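Local coordinates for oligopeptide-binding protein AppA (Bacillus subtilis, PDB 1XOC) that binds oligopeptides, including tetra- and pentapeptides, and serves as the substrate-binding component of an oligopeptide permease that can replace the Opp system in sporulation and competence, at residues 49-54 / 199-204; 39-44 / 400-405; 227-232 / 251-256. All blocks are in the same frame, centred on the assembly; numbering follows the deposited sequence.

Interaction 1: residues 49-54 / 199-204; sequences ENMLYS and IKLEAN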
ATOM      1  N   GLU A  49      -4.529  11.587  -2.995  1.00 29.78           N
ATOM      2  CA  GLU A  49      -5.548  11.262  -3.988  1.00 29.58           C
ATOM      3  C   GLU A  49      -6.945  11.113  -3.383  1.00 30.17           C
ATOM      4  O   GLU A  49      -7.931  11.582  -3.942  1.00 29.56           O
ATOM      5  CB  GLU A  49      -5.171   9.941  -4.691  1.00 30.21           C
ATOM      6  CG  GLU A  49      -3.967  10.067  -5.604  1.00 31.05           C
ATOM      7  CD  GLU A  49      -3.414   8.727  -6.050  1.00 33.06           C
ATOM      8  OE1 GLU A  49      -3.988   7.686  -5.697  1.00 32.31           O
ATOM      9  OE2 GLU A  49      -2.388   8.692  -6.769  1.00 31.30           O
ATOM     10  N   ASN A  50      -7.004  10.492  -2.220  1.00 29.41           N
ATOM     11  CA  ASN A  50      -8.307  10.266  -1.572  1.00 29.60           C
ATOM     12  C   ASN A  50      -8.937  11.542  -1.020  1.00 30.09           C
ATOM     13  O   ASN A  50     -10.140  11.544  -0.707  1.00 31.93           O
ATOM     14  CB  ASN A  50      -8.223   9.141  -0.542  1.00 31.19           C
ATOM     15  CG  ASN A  50      -8.292   7.784  -1.213  1.00 35.53           C
ATOM     16  OD1 ASN A  50      -7.323   7.308  -1.805  1.00 40.39           O
ATOM     17  ND2 ASN A  50      -9.464   7.210  -1.212  1.00 35.74           N
ATOM     18  N   MET A  51      -8.162  12.619  -0.887  1.00 28.94           N
ATOM     19  CA  MET A  51      -8.693  13.940  -0.524  1.00 28.71           C
ATOM     20  C   MET A  51      -9.050  14.759  -1.739  1.00 28.94           C
ATOM     21  O   MET A  51      -9.993  15.539  -1.709  1.00 29.23           O
ATOM     22  CB  MET A  51      -7.709  14.710   0.370  1.00 29.64           C
ATOM     23  CG  MET A  51      -7.659  14.121   1.755  1.00 28.85           C
ATOM     24  SD  MET A  51      -6.655  15.027   2.954  1.00 31.53           S
ATOM     25  CE  MET A  51      -5.028  14.651   2.341  1.00 32.14           C
ATOM     26  N   LEU A  52      -8.250  14.645  -2.807  1.00 28.97           N
ATOM     27  CA  LEU A  52      -8.487  15.448  -4.037  1.00 28.85           C
ATOM     28  C   LEU A  52      -9.602  14.969  -4.961  1.00 28.40           C
ATOM     29  O   LEU A  52     -10.189  15.787  -5.673  1.00 28.30           O
ATOM     30  CB  LEU A  52      -7.213  15.523  -4.902  1.00 27.81           C
ATOM     31  CG  LEU A  52      -5.997  16.253  -4.350  1.00 29.90           C
ATOM     32  CD1 LEU A  52      -4.769  16.032  -5.168  1.00 30.95           C
ATOM     33  CD2 LEU A  52      -6.353  17.697  -4.256  1.00 31.97           C
ATOM     34  N   TYR A  53      -9.816  13.642  -5.033  1.00 28.95           N
ATOM     35  CA  TYR A  53     -10.640  13.029  -6.059  1.00 28.98           C
ATOM     36  C   TYR A  53     -11.818  12.337  -5.446  1.00 29.16           C
ATOM     37  O   TYR A  53     -11.858  12.116  -4.228  1.00 28.92           O
ATOM     38  CB  TYR A  53      -9.807  12.009  -6.857  1.00 29.11           C
ATOM     39  CG  TYR A  53      -8.627  12.631  -7.537  1.00 27.77           C
ATOM     40  CD1 TYR A  53      -8.817  13.548  -8.563  1.00 28.97           C
ATOM     41  CD2 TYR A  53      -7.354  12.263  -7.194  1.00 28.07           C
ATOM     42  CE1 TYR A  53      -7.748  14.150  -9.197  1.00 28.74           C
ATOM     43  CE2 TYR A  53      -6.285  12.847  -7.821  1.00 26.67           C
ATOM     44  CZ  TYR A  53      -6.493  13.767  -8.814  1.00 29.84           C
ATOM     45  OH  TYR A  53      -5.370  14.318  -9.441  1.00 29.95           O
ATOM     46  N   SER A  54     -12.742  11.947  -6.317  1.00 28.52           N
ATOM     47  CA  SER A  54     -13.849  11.080  -5.977  1.00 29.57           C
ATOM     48  C   SER A  54     -13.700   9.729  -6.702  1.00 29.65           C
ATOM     49  O   SER A  54     -13.021   9.617  -7.730  1.00 30.08           O
ATOM     50  CB  SER A  54     -15.169  11.713  -6.362  1.00 29.89           C
ATOM     51  OG  SER A  54     -15.367  12.958  -5.720  1.00 30.79           O
ATOM     52  N   ILE A 199       2.450  19.544   1.543  1.00 29.71           N
ATOM     53  CA  ILE A 199       1.366  19.716   0.588  1.00 31.00           C
ATOM     54  C   ILE A 199       0.212  20.319   1.385  1.00 31.17           C
ATOM     55  O   ILE A 199      -0.217  19.740   2.391  1.00 31.79           O
ATOM     56  CB  ILE A 199       0.923  18.373   0.001  1.00 31.36           C
ATOM     57  CG1 ILE A 199       2.089  17.770  -0.794  1.00 33.28           C
ATOM     58  CG2 ILE A 199      -0.321  18.553  -0.858  1.00 31.06           C
ATOM     59  CD1 ILE A 199       1.950  16.348  -1.131  1.00 34.58           C
ATOM     60  N   LYS A 200      -0.299  21.449   0.922  1.00 31.38           N
ATOM     61  CA  LYS A 200      -1.421  22.132   1.569  1.00 31.37           C
ATOM     62  C   LYS A 200      -2.661  22.036   0.701  1.00 29.86           C
ATOM     63  O   LYS A 200      -2.617  22.312  -0.497  1.00 29.63           O
ATOM     64  CB  LYS A 200      -1.076  23.606   1.797  1.00 31.79           C
ATOM     65  CG  LYS A 200      -2.073  24.313   2.734  1.00 34.92           C
ATOM     66  CD  LYS A 200      -1.574  25.690   3.032  1.00 37.14           C
ATOM     67  CE  LYS A 200      -2.649  26.616   3.608  1.00 39.90           C
ATOM     68  NZ  LYS A 200      -2.312  28.049   3.296  1.00 43.10           N
ATOM     69  N   LEU A 201      -3.754  21.571   1.306  1.00 30.30           N
ATOM     70  CA  LEU A 201      -5.068  21.485   0.674  1.00 30.24           C
ATOM     71  C   LEU A 201      -6.107  22.301   1.452  1.00 29.96           C
ATOM     72  O   LEU A 201      -5.988  22.457   2.674  1.00 30.22           O
ATOM     73  CB  LEU A 201      -5.554  20.038   0.638  1.00 30.62           C
ATOM     74  CG  LEU A 201      -4.599  18.935   0.158  1.00 30.86           C
ATOM     75  CD1 LEU A 201      -5.265  17.602   0.210  1.00 34.21           C
ATOM     76  CD2 LEU A 201      -4.112  19.133  -1.248  1.00 32.74           C
ATOM     77  N   GLU A 202      -7.119  22.805   0.738  1.00 30.17           N
ATOM     78  CA  GLU A 202      -8.161  23.693   1.297  1.00 30.43           C
ATOM     79  C   GLU A 202      -9.496  23.012   1.096  1.00 29.58           C
ATOM     80  O   GLU A 202      -9.704  22.326   0.085  1.00 29.24           O
ATOM     81  CB  GLU A 202      -8.223  25.023   0.534  1.00 31.52           C
ATOM     82  CG  GLU A 202      -7.035  25.889   0.723  1.00 35.65           C
ATOM     83  CD  GLU A 202      -7.167  27.256   0.029  1.00 36.39           C
ATOM     84  OE1 GLU A 202      -7.919  27.329  -0.979  1.00 43.08           O
ATOM     85  OE2 GLU A 202      -6.490  28.213   0.479  1.00 45.05           O
ATOM     86  N   ALA A 203     -10.413  23.235   2.028  1.00 28.85           N
ATOM     87  CA  ALA A 203     -11.749  22.676   1.929  1.00 28.67           C
ATOM     88  C   ALA A 203     -12.389  23.088   0.642  1.00 27.93           C
ATOM     89  O   ALA A 203     -12.354  24.261   0.278  1.00 28.91           O
ATOM     90  CB  ALA A 203     -12.615  23.130   3.094  1.00 29.08           C
ATOM     91  N   ASN A 204     -12.976  22.110  -0.048  1.00 27.33           N
ATOM     92  CA  ASN A 204     -13.781  22.352  -1.220  1.00 27.42           C
ATOM     93  C   ASN A 204     -15.193  22.772  -0.817  1.00 27.49           C
ATOM     94  O   ASN A 204     -15.999  21.915  -0.403  1.00 28.24           O
ATOM     95  CB  ASN A 204     -13.873  21.064  -2.031  1.00 26.97           C
ATOM     96  CG  ASN A 204     -14.709  21.199  -3.259  1.00 27.43           C
ATOM     97  OD1 ASN A 204     -15.170  22.304  -3.597  1.00 27.48           O
ATOM     98  ND2 ASN A 204     -14.958  20.049  -3.938  1.00 28.39           N
TER

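Interaction 2: residues 39-44 / 400-405; sequences YSTDDA and ALVEQM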
ATOM      1  N   TYR A  39      -1.322   5.643 -11.840  1.00 28.83           N
ATOM      2  CA  TYR A  39       0.108   5.561 -11.848  1.00 29.28           C
ATOM      3  C   TYR A  39       0.766   5.371 -10.491  1.00 28.60           C
ATOM      4  O   TYR A  39       1.842   4.789 -10.418  1.00 31.45           O
ATOM      5  CB  TYR A  39       0.677   6.819 -12.533  1.00 27.95           C
ATOM      6  CG  TYR A  39       0.195   6.899 -13.968  1.00 29.07           C
ATOM      7  CD1 TYR A  39      -0.828   7.755 -14.349  1.00 27.66           C
ATOM      8  CD2 TYR A  39       0.721   6.060 -14.934  1.00 27.46           C
ATOM      9  CE1 TYR A  39      -1.283   7.770 -15.673  1.00 28.93           C
ATOM     10  CE2 TYR A  39       0.282   6.075 -16.235  1.00 28.05           C
ATOM     11  CZ  TYR A  39      -0.735   6.927 -16.608  1.00 27.29           C
ATOM     12  OH  TYR A  39      -1.149   6.908 -17.945  1.00 29.74           O
ATOM     13  N   SER A  40       0.191   5.904  -9.437  1.00 27.26           N
ATOM     14  CA  SER A  40       0.798   5.793  -8.141  1.00 28.33           C
ATOM     15  C   SER A  40       0.826   4.363  -7.626  1.00 29.53           C
ATOM     16  O   SER A  40      -0.091   3.577  -7.901  1.00 29.54           O
ATOM     17  CB  SER A  40       0.136   6.708  -7.131  1.00 28.17           C
ATOM     18  OG  SER A  40      -1.219   6.367  -6.959  1.00 29.55           O
ATOM     19  N   THR A  41       1.870   4.051  -6.860  1.00 28.82           N
ATOM     20  CA  THR A  41       1.980   2.726  -6.237  1.00 29.36           C
ATOM     21  C   THR A  41       2.138   2.793  -4.714  1.00 30.20           C
ATOM     22  O   THR A  41       2.253   1.741  -4.078  1.00 31.36           O
ATOM     23  CB  THR A  41       3.081   1.845  -6.856  1.00 29.82           C
ATOM     24  OG1 THR A  41       4.349   2.505  -6.703  1.00 29.41           O
ATOM     25  CG2 THR A  41       2.849   1.589  -8.354  1.00 29.57           C
ATOM     26  N   ASP A  42       2.158   4.004  -4.150  1.00 29.70           N
ATOM     27  CA  ASP A  42       2.570   4.208  -2.749  1.00 29.81           C
ATOM     28  C   ASP A  42       1.501   4.883  -1.913  1.00 29.60           C
ATOM     29  O   ASP A  42       0.707   5.685  -2.418  1.00 29.27           O
ATOM     30  CB  ASP A  42       3.908   4.959  -2.666  1.00 30.17           C
ATOM     31  CG  ASP A  42       3.783   6.426  -2.968  1.00 29.43           C
ATOM     32  OD1 ASP A  42       3.809   7.215  -1.996  1.00 28.37           O
ATOM     33  OD2 ASP A  42       3.624   6.799  -4.149  1.00 33.59           O
ATOM     34  N   ASP A  43       1.487   4.599  -0.626  1.00 29.45           N
ATOM     35  CA  ASP A  43       0.437   5.091   0.237  1.00 30.79           C
ATOM     36  C   ASP A  43       0.424   6.603   0.446  1.00 31.21           C
ATOM     37  O   ASP A  43      -0.607   7.199   0.660  1.00 31.27           O
ATOM     38  CB  ASP A  43       0.514   4.425   1.584  1.00 32.54           C
ATOM     39  CG  ASP A  43      -0.859   4.138   2.142  1.00 40.03           C
ATOM     40  OD1 ASP A  43      -1.719   3.587   1.398  1.00 48.39           O
ATOM     41  OD2 ASP A  43      -1.086   4.481   3.321  1.00 47.90           O
ATOM     42  N   ALA A  44       1.568   7.250   0.365  1.00 30.59           N
ATOM     43  CA  ALA A  44       1.605   8.691   0.549  1.00 30.07           C
ATOM     44  C   ALA A  44       0.860   9.377  -0.592  1.00 29.44           C
ATOM     45  O   ALA A  44       0.081  10.321  -0.383  1.00 30.67           O
ATOM     46  CB  ALA A  44       3.045   9.164   0.626  1.00 29.97           C
ATOM     47  N   ALA A 400      12.247   8.090  -3.838  1.00 28.12           N
ATOM     48  CA  ALA A 400      13.285   7.439  -4.591  1.00 28.13           C
ATOM     49  C   ALA A 400      13.278   5.935  -4.460  1.00 27.71           C
ATOM     50  O   ALA A 400      13.520   5.245  -5.432  1.00 27.98           O
ATOM     51  CB  ALA A 400      14.622   7.978  -4.164  1.00 28.36           C
ATOM     52  N   LEU A 401      13.059   5.422  -3.252  1.00 27.26           N
ATOM     53  CA  LEU A 401      13.020   3.994  -3.033  1.00 27.31           C
ATOM     54  C   LEU A 401      11.826   3.348  -3.785  1.00 26.88           C
ATOM     55  O   LEU A 401      11.985   2.303  -4.380  1.00 27.07           O
ATOM     56  CB  LEU A 401      12.863   3.699  -1.541  1.00 27.40           C
ATOM     57  CG  LEU A 401      13.005   2.250  -1.165  1.00 29.76           C
ATOM     58  CD1 LEU A 401      14.268   1.660  -1.698  1.00 31.35           C
ATOM     59  CD2 LEU A 401      12.927   2.069   0.364  1.00 32.85           C
ATOM     60  N   VAL A 402      10.674   4.021  -3.801  1.00 27.89           N
ATOM     61  CA  VAL A 402       9.541   3.571  -4.575  1.00 29.47           C
ATOM     62  C   VAL A 402       9.907   3.485  -6.041  1.00 29.99           C
ATOM     63  O   VAL A 402       9.520   2.535  -6.711  1.00 31.85           O
ATOM     64  CB  VAL A 402       8.329   4.522  -4.370  1.00 28.97           C
ATOM     65  CG1 VAL A 402       7.188   4.211  -5.353  1.00 31.50           C
ATOM     66  CG2 VAL A 402       7.814   4.450  -2.938  1.00 31.22           C
ATOM     67  N   GLU A 403      10.635   4.467  -6.548  1.00 30.47           N
ATOM     68  CA  GLU A 403      11.031   4.466  -7.942  1.00 30.25           C
ATOM     69  C   GLU A 403      11.998   3.331  -8.234  1.00 29.15           C
ATOM     70  O   GLU A 403      11.914   2.685  -9.264  1.00 30.15           O
ATOM     71  CB  GLU A 403      11.616   5.826  -8.317  1.00 30.95           C
ATOM     72  CG  GLU A 403      12.081   5.915  -9.758  1.00 32.46           C
ATOM     73  CD  GLU A 403      12.446   7.320 -10.152  1.00 34.98           C
ATOM     74  OE1 GLU A 403      12.832   7.514 -11.331  1.00 40.38           O
ATOM     75  OE2 GLU A 403      12.334   8.235  -9.296  1.00 41.69           O
ATOM     76  N   GLN A 404      12.903   3.085  -7.305  1.00 29.02           N
ATOM     77  CA  GLN A 404      13.907   2.038  -7.440  1.00 29.55           C
ATOM     78  C   GLN A 404      13.301   0.630  -7.446  1.00 29.81           C
ATOM     79  O   GLN A 404      13.741  -0.229  -8.221  1.00 29.50           O
ATOM     80  CB  GLN A 404      14.904   2.147  -6.291  1.00 29.17           C
ATOM     81  CG  GLN A 404      15.922   3.235  -6.491  1.00 28.93           C
ATOM     82  CD  GLN A 404      16.697   3.619  -5.248  1.00 31.34           C
ATOM     83  OE1 GLN A 404      16.847   2.852  -4.306  1.00 32.24           O
ATOM     84  NE2 GLN A 404      17.221   4.829  -5.261  1.00 34.82           N
ATOM     85  N   MET A 405      12.297   0.359  -6.603  1.00 30.04           N
ATOM     86  CA  MET A 405      11.775  -1.000  -6.497  1.00 32.07           C
ATOM     87  C   MET A 405      10.893  -1.353  -7.691  1.00 31.44           C
ATOM     88  O   MET A 405      10.834  -2.518  -8.089  1.00 32.08           O
ATOM     89  CB  MET A 405      10.980  -1.189  -5.194  1.00 32.48           C
ATOM     90  CG  MET A 405       9.694  -0.474  -5.107  1.00 35.70           C
ATOM     91  SD  MET A 405       8.919  -0.735  -3.473  1.00 38.64           S
ATOM     92  CE  MET A 405      10.026   0.174  -2.465  1.00 36.53           C
TER

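Interaction 3: residues 227-232 / 251-256; sequences AAEAQL and EKFNNL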
ATOM      1  N   ALA A 227      11.850  13.304  14.895  1.00 32.36           N
ATOM      2  CA  ALA A 227      11.563  14.713  14.666  1.00 31.71           C
ATOM      3  C   ALA A 227      10.070  14.968  14.609  1.00 30.70           C
ATOM      4  O   ALA A 227       9.612  15.989  15.115  1.00 29.58           O
ATOM      5  CB  ALA A 227      12.255  15.215  13.380  1.00 31.47           C
ATOM      6  N   ALA A 228       9.303  14.044  14.016  1.00 30.25           N
ATOM      7  CA  ALA A 228       7.871  14.194  13.902  1.00 30.67           C
ATOM      8  C   ALA A 228       7.249  14.103  15.276  1.00 30.74           C
ATOM      9  O   ALA A 228       6.311  14.824  15.589  1.00 31.70           O
ATOM     10  CB  ALA A 228       7.296  13.109  13.021  1.00 30.47           C
ATOM     11  N   GLU A 229       7.739  13.189  16.094  1.00 30.48           N
ATOM     12  CA  GLU A 229       7.262  13.089  17.485  1.00 31.23           C
ATOM     13  C   GLU A 229       7.525  14.371  18.273  1.00 31.00           C
ATOM     14  O   GLU A 229       6.644  14.863  18.991  1.00 30.44           O
ATOM     15  CB  GLU A 229       7.874  11.878  18.179  1.00 32.86           C
ATOM     16  CG  GLU A 229       7.293  10.605  17.658  1.00 37.12           C
ATOM     17  CD  GLU A 229       5.786  10.573  17.807  1.00 47.59           C
ATOM     18  OE1 GLU A 229       5.237  11.335  18.652  1.00 55.65           O
ATOM     19  OE2 GLU A 229       5.131   9.788  17.086  1.00 53.92           O
ATOM     20  N   ALA A 230       8.715  14.929  18.115  1.00 30.30           N
ATOM     21  CA  ALA A 230       9.024  16.231  18.712  1.00 30.07           C
ATOM     22  C   ALA A 230       8.096  17.351  18.224  1.00 29.83           C
ATOM     23  O   ALA A 230       7.707  18.213  19.013  1.00 29.55           O
ATOM     24  CB  ALA A 230      10.456  16.607  18.432  1.00 29.94           C
ATOM     25  N   GLN A 231       7.759  17.362  16.934  1.00 28.98           N
ATOM     26  CA  GLN A 231       6.839  18.378  16.404  1.00 29.29           C
ATOM     27  C   GLN A 231       5.439  18.219  16.949  1.00 29.51           C
ATOM     28  O   GLN A 231       4.751  19.202  17.181  1.00 29.98           O
ATOM     29  CB  GLN A 231       6.803  18.361  14.896  1.00 28.90           C
ATOM     30  CG  GLN A 231       8.107  18.861  14.304  1.00 28.61           C
ATOM     31  CD  GLN A 231       8.030  19.161  12.842  1.00 30.53           C
ATOM     32  OE1 GLN A 231       9.044  19.074  12.131  1.00 35.12           O
ATOM     33  NE2 GLN A 231       6.855  19.498  12.363  1.00 29.25           N
ATOM     34  N   LEU A 232       5.014  16.968  17.115  1.00 29.94           N
ATOM     35  CA  LEU A 232       3.738  16.650  17.734  1.00 30.46           C
ATOM     36  C   LEU A 232       3.647  17.202  19.161  1.00 30.92           C
ATOM     37  O   LEU A 232       2.649  17.826  19.540  1.00 30.64           O
ATOM     38  CB  LEU A 232       3.566  15.129  17.745  1.00 30.04           C
ATOM     39  CG  LEU A 232       2.177  14.650  18.114  1.00 30.28           C
ATOM     40  CD1 LEU A 232       1.115  15.040  17.136  1.00 30.87           C
ATOM     41  CD2 LEU A 232       2.218  13.113  18.258  1.00 31.24           C
ATOM     42  N   GLU A 251       1.538   9.846  24.882  1.00 32.66           N
ATOM     43  CA  GLU A 251       0.268   9.872  25.581  1.00 33.58           C
ATOM     44  C   GLU A 251       0.224  10.973  26.643  1.00 34.25           C
ATOM     45  O   GLU A 251      -0.857  11.346  27.072  1.00 35.36           O
ATOM     46  CB  GLU A 251      -0.094   8.492  26.174  1.00 33.90           C
ATOM     47  CG  GLU A 251       0.640   8.105  27.400  1.00 34.56           C
ATOM     48  CD  GLU A 251       0.073   6.838  28.081  1.00 34.80           C
ATOM     49  OE1 GLU A 251      -1.139   6.539  27.927  1.00 35.54           O
ATOM     50  OE2 GLU A 251       0.855   6.158  28.777  1.00 36.54           O
ATOM     51  N   LYS A 252       1.386  11.491  27.047  1.00 33.72           N
ATOM     52  CA  LYS A 252       1.477  12.599  27.990  1.00 34.69           C
ATOM     53  C   LYS A 252       1.402  13.982  27.339  1.00 34.13           C
ATOM     54  O   LYS A 252       1.286  14.986  28.051  1.00 33.61           O
ATOM     55  CB  LYS A 252       2.798  12.517  28.723  1.00 34.94           C
ATOM     56  CG  LYS A 252       2.959  11.283  29.586  1.00 36.74           C
ATOM     57  CD  LYS A 252       4.366  11.246  30.193  1.00 38.03           C
ATOM     58  CE  LYS A 252       4.618   9.966  30.980  1.00 40.30           C
ATOM     59  NZ  LYS A 252       3.927   9.953  32.319  1.00 45.20           N
ATOM     60  N   PHE A 253       1.485  14.046  26.013  1.00 33.83           N
ATOM     61  CA  PHE A 253       1.530  15.330  25.306  1.00 34.50           C
ATOM     62  C   PHE A 253       0.214  16.061  25.478  1.00 35.27           C
ATOM     63  O   PHE A 253      -0.852  15.453  25.575  1.00 35.91           O
ATOM     64  CB  PHE A 253       1.755  15.160  23.801  1.00 33.09           C
ATOM     65  CG  PHE A 253       3.108  14.624  23.416  1.00 32.55           C
ATOM     66  CD1 PHE A 253       4.153  14.545  24.317  1.00 32.03           C
ATOM     67  CD2 PHE A 253       3.328  14.212  22.109  1.00 30.07           C
ATOM     68  CE1 PHE A 253       5.398  14.046  23.932  1.00 32.22           C
ATOM     69  CE2 PHE A 253       4.566  13.716  21.709  1.00 30.77           C
ATOM     70  CZ  PHE A 253       5.595  13.626  22.617  1.00 31.84           C
ATOM     71  N   ASN A 254       0.288  17.384  25.448  1.00 36.53           N
ATOM     72  CA  ASN A 254      -0.900  18.185  25.691  1.00 36.83           C
ATOM     73  C   ASN A 254      -1.803  18.219  24.473  1.00 36.37           C
ATOM     74  O   ASN A 254      -1.332  18.243  23.326  1.00 37.10           O
ATOM     75  CB  ASN A 254      -0.532  19.612  26.086  1.00 37.77           C
ATOM     76  CG  ASN A 254       0.291  19.670  27.369  1.00 40.36           C
ATOM     77  OD1 ASN A 254       1.417  20.163  27.359  1.00 45.92           O
ATOM     78  ND2 ASN A 254      -0.255  19.149  28.466  1.00 41.56           N
ATOM     79  N   ASN A 255      -3.099  18.223  24.750  1.00 36.27           N
ATOM     80  CA  ASN A 255      -4.130  18.499  23.767  1.00 36.01           C
ATOM     81  C   ASN A 255      -4.313  17.352  22.752  1.00 35.08           C
ATOM     82  O   ASN A 255      -4.784  17.594  21.656  1.00 35.58           O
ATOM     83  CB  ASN A 255      -3.857  19.829  23.039  1.00 37.25           C
ATOM     84  CG  ASN A 255      -3.721  21.043  24.004  1.00 40.42           C
ATOM     85  OD1 ASN A 255      -2.739  21.802  23.947  1.00 44.88           O
ATOM     86  ND2 ASN A 255      -4.714  21.221  24.885  1.00 43.78           N
ATOM     87  N   LEU A 256      -3.956  16.119  23.131  1.00 34.13           N
ATOM     88  CA  LEU A 256      -4.003  14.973  22.192  1.00 33.33           C
ATOM     89  C   LEU A 256      -4.596  13.715  22.801  1.00 31.67           C
ATOM     90  O   LEU A 256      -4.546  13.514  24.001  1.00 32.86           O
ATOM     91  CB  LEU A 256      -2.601  14.638  21.645  1.00 33.91           C
ATOM     92  CG  LEU A 256      -1.911  15.706  20.769  1.00 36.22           C
ATOM     93  CD1 LEU A 256      -0.411  15.409  20.595  1.00 37.31           C
ATOM     94  CD2 LEU A 256      -2.566  15.859  19.418  1.00 37.59           C
TER

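Interaction 1: residues 49-54 / 199-204
L52, one of two helix residues that meet L201, also lays its CB over one face of the Y53 ring, 3.9 Å above the plane and over its centre. Y53 is the first residue to leave helical backbone geometry, and its N still donates to E49 O at 3.0 Å, closing the last turn of the helix. The Y53 side chain also touches A157, F177 and P182, and its OH is hydrogen-bonded to F35 O.

The contact with 199-204 itself is purely apolar. L201 is directed at the helix and its two methyl groups divide the work: CD1 serves M51 and CD2 serves L52. All three of these residues are buried, and L201 accounts for more than half of the 133 Å² covered between the segments. M51 wraps that first methyl, its CE lying 3.6 Å from L201 CD1 while its CB is 3.8 Å from the same L201 CD1. A bend at the last torsion (chi3 -72°) turns CE back, so that both ends of the methionine side chain meet one carbon. On the other branch the approach is methyl to methyl, L52 CD2 to L201 CD2 at 4.0 Å. Both helix side chains run across L201 at about a right angle.

This is helix-on-sheet packing. Helix 43-52 lies against a mixed four-stranded sheet in which strand 198-203 is an inner strand, between 188-194 and 216-221. The CA atoms of L52 and L201 are 8.4 Å apart, a spacing bridged by side chains alone. M51 also rests on V217 and L201 on F188, which carries the apolar layer onto both flanking strands.

Interaction 2: residues 39-44 / 400-405
D42 and V402 bring their CA atoms to within 7.2 Å of each other, where the non-helical residues leading into helix 43-52 pass the flank of helix 398-405. V402 points at this chain and supplies every touch from its side, one methyl to each partner. Its CG1 stands anti to the backbone N (chi1 170°) and lies 3.6 Å from T41 OG1; CG2, on the other branch, lies 3.9 Å from D42 CB. The T41 and V402 side chains lie alongside each other, pointing opposite ways. The fit is thus a methyl against a hydroxyl oxygen and a methyl against a methylene, with 100 Å² covered in all.

T41 OG1, besides touching V402 CG1, has a weak hydrogen bond with N406 ND2, whereas the D42 carboxylate makes its bonds away from the valine, which meets D42 at CB. D42 is the N-cap of helix 43-52: CG sits between the backbone N and the carbonyl carbon (chi1 75°), which turns the carboxylate back over the first turn. There OD1 accepts from A44 N in a weak, strongly bent bond of 3.3 Å and 121°, while OD2 pairs with S45 OG and OD1 also with NE1 of W398, the first residue of the facing helix. Such a cap would probably stabilise the carboxylate as an anion.

The contact borders the bound peptide: T41 and D43 make backbone hydrogen bonds to it, and V402 packs against one of its polar side chains. Behind V402, L401 packs on strands 358-367, 390-396 and 414-420, so helix 398-405 lies between the large mixed sheet and the chain entering helix 43-52.

Interaction 3: residues 227-232 / 251-256
L232 of helix 225-234 is the centre of the apolar contacts, meeting both F253 of the loop before strand 256-262 and L256 at the start of that strand. Its branch point is the nearest part to the second of these, with CG 3.7 Å from L256 CD1, and L232 CD1 follows at 3.8 Å from the same L256 methyl. The other methyl reaches the phenyl group near its plane: L232 CD2 is 4.2 Å from F253 CD2, an approach at the ring edge. With CG anti to the backbone N (chi1 -169°), the leucine presents its branch point to both neighbours.

Contacts of the ring with polar atoms form the second group. F253 CE2 lies 3.6 Å from E229 O, approached obliquely, and 3.9 Å from E229 OE1; the carboxylate and ring planes are 36° apart.

Backbone geometry supplies the third element. A type II turn from F253 to L256 sets these two residues at its ends, both directed at the helix, with N255 in left-handed conformation (phi 72°) between them. Replacing F253 with an alanine here would probably open a gap beside L232 CD2 and leave E229 O and OE1 without the ring carbon CE2 they now meet.

With 184 Å² covered, the two segments are joined by apolar packing and by a ring carbon against oxygen, which is consistent with attachment through close fit and not through directional bonds.

Interactions 1 and 2 draw on the two ends of helix 43-52: its N-cap region meets helix 398-405 beside the bound peptide, and its last turn packs on the sheet containing strand 198-203. Their centres are 20 Å apart, yet they touch, through a probable hydrogen bond of 2.6 Å between E49 OE2 and S40 OG. A single short helix therefore connects the peptide site with that sheet. Interaction 3 stands apart, its nearest atoms about 12 Å from interaction 1 and about 14 Å from interaction 2. It is a local closure, with 18 residues between its segments, whereas the 355 residues between the segments of interaction 2 include both other contacts.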